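Local coordinates for uncharacterized protein from DUF364 family (Desulfitobacterium hafniense, PDB 3L5O) that is of unknown function but combines enolase-like and Rossmann-like folds into an active site with a possible role in heavy-metal chelation, at residues Ala195-Asp199 against Lys200-Arg204. Numbering follows the deposited sequence.
With IMD (imidazole), chain D.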
loop_
_atom_site.group_PDB
_atom_site.type_symbol
_atom_site.label_atom_id
_atom_site.label_comp_id
_atom_site.label_asym_id
_atom_site.label_seq_id
_atom_site.Cartn_x
_atom_site.Cartn_y
_atom_site.Cartn_z
ATOM N N ALA A 195 1.248 3.885 -1.959
ATOM C CA ALA A 195 2.475 4.670 -2.228
ATOM C C ALA A 195 2.656 5.805 -1.226
ATOM O O ALA A 195 3.764 6.289 -1.055
ATOM C CB ALA A 195 2.490 5.238 -3.652
ATOM N N SER A 196 1.565 6.252 -0.598
ATOM C CA SER A 196 1.627 7.304 0.395
ATOM C C SER A 196 2.374 6.895 1.668
ATOM O O SER A 196 2.875 7.744 2.383
ATOM C CB SER A 196 0.234 7.785 0.765
ATOM O OG SER A 196 -0.522 6.718 1.313
ATOM N N VAL A 197 2.441 5.606 1.952
ATOM C CA VAL A 197 3.254 5.101 3.053
ATOM C C VAL A 197 4.701 5.378 2.747
ATOM O O VAL A 197 5.451 5.906 3.596
ATOM C CB VAL A 197 3.058 3.552 3.245
ATOM C CG1 VAL A 197 3.985 2.997 4.337
ATOM C CG2 VAL A 197 1.632 3.268 3.561
ATOM N N VAL A 198 5.098 5.032 1.528
ATOM C CA VAL A 198 6.486 5.173 1.112
ATOM C C VAL A 198 6.939 6.632 1.080
ATOM O O VAL A 198 8.033 6.973 1.530
ATOM C CB VAL A 198 6.702 4.555 -0.283
ATOM C CG1 VAL A 198 8.103 4.870 -0.797
ATOM C CG2 VAL A 198 6.458 3.025 -0.266
ATOM N N ASP A 199 6.116 7.528 0.558
ATOM C CA ASP A 199 6.597 8.903 0.477
ATOM C C ASP A 199 6.264 9.781 1.707
ATOM O O ASP A 199 6.665 10.938 1.768
ATOM C CB ASP A 199 6.236 9.548 -0.874
ATOM C CG ASP A 199 4.812 9.597 -1.109
ATOM O OD1 ASP A 199 4.081 9.602 -0.087
ATOM O OD2 ASP A 199 4.324 9.654 -2.271
ATOM N N LYS A 200 5.609 9.197 2.703
ATOM C CA LYS A 200 5.323 9.872 3.983
ATOM C C LYS A 200 4.287 10.989 3.878
ATOM O O LYS A 200 4.183 11.841 4.751
ATOM C CB LYS A 200 6.604 10.352 4.680
ATOM C CG LYS A 200 7.174 9.382 5.758
ATOM C CD LYS A 200 7.762 8.095 5.212
ATOM C CE LYS A 200 9.116 8.342 4.521
ATOM N NZ LYS A 200 9.537 7.062 3.839
ATOM N N THR A 201 3.471 10.948 2.834
ATOM C CA THR A 201 2.314 11.860 2.723
ATOM C C THR A 201 1.136 11.353 3.532
ATOM O O THR A 201 0.219 12.124 3.851
ATOM C CB THR A 201 1.885 12.048 1.248
ATOM O OG1 THR A 201 1.701 10.775 0.606
ATOM C CG2 THR A 201 2.977 12.768 0.483
ATOM N N LEU A 202 1.155 10.064 3.871
ATOM C CA LEU A 202 -0.015 9.421 4.457
ATOM C C LEU A 202 -0.523 10.105 5.736
ATOM O O LEU A 202 -1.701 10.344 5.837
ATOM C CB LEU A 202 0.220 7.920 4.704
ATOM C CG LEU A 202 -0.966 7.129 5.272
ATOM C CD1 LEU A 202 -2.152 7.130 4.337
ATOM C CD2 LEU A 202 -0.553 5.678 5.547
ATOM N N PRO A 203 0.319 10.384 6.730
ATOM C CA PRO A 203 -0.230 10.939 7.981
ATOM C C PRO A 203 -1.005 12.241 7.736
ATOM O O PRO A 203 -2.093 12.384 8.283
ATOM C CB PRO A 203 1.000 11.126 8.859
ATOM C CG PRO A 203 2.046 10.166 8.291
ATOM C CD PRO A 203 1.786 10.129 6.815
ATOM N N ARG A 204 -0.519 13.143 6.887
ATOM C CA ARG A 204 -1.243 14.397 6.670
ATOM C C ARG A 204 -2.550 14.118 5.911
ATOM O O ARG A 204 -3.596 14.666 6.228
ATOM C CB ARG A 204 -0.392 15.430 5.928
ATOM C CG ARG A 204 -1.156 16.748 5.675
ATOM C CD ARG A 204 -1.716 17.346 6.959
ATOM N NE ARG A 204 -2.410 18.598 6.706
ATOM C CZ ARG A 204 -3.109 19.273 7.627
ATOM N NH1 ARG A 204 -3.220 18.808 8.849
ATOM N NH2 ARG A 204 -3.732 20.390 7.292
HETATM N N1 IMD D . 0.666 9.593 -4.270
HETATM C C2 IMD D . 1.270 8.824 -3.331
HETATM N N3 IMD D . 1.613 9.610 -2.298
HETATM C C4 IMD D . 1.239 10.872 -2.570
HETATM C C5 IMD D . 0.642 10.864 -3.825
#
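A Schellman motif closes helix 195-199, with weak bonds from Thr201 N to Ser196 O and from Lys200 N to Val197 O. Lys200 leaves the helical conformation with a positive phi of 70°. Leu202 N adds a bond to the same Ser196 O at 3.2 Å. Beside the turn, Asp199 OD1 accepts two bonds from Thr201, both from the same face of the carboxylate. Thr201 OG1 comes to Asp199 OD1 on the syn side at 2.7 Å. Thr201 N reaches Asp199 OD1 on the anti side at 3.3 Å. A chi1 of 60° tucks Asp199 CG in over its own backbone, which brings OD1 back over the turn. An imidazole, probably from the crystallisation liquor, gives a weak bond from N3 to Asp199 OD1 at 3.3 Å. The same N3 approaches Asp199 OD2 to 2.7 Å. OD2 also accepts a bond from Trp168 NE1. The Lys200 chain bends at chi2 and chi3 and folds back over the helix end. Lys200 NZ bonds to Val198 O at 2.8 Å, and to Val86 O and Ser88 O. Val197 CG2 and Leu202 CD2 lie alongside each other at 3.8 Å. The turn follows strand 189-193 of the mixed sheet. Ser196 and Leu202 touch Leu217 of strand 214-218, Val198 packs on helix 91-105, and Val197 and Leu202 meet helix 22-29.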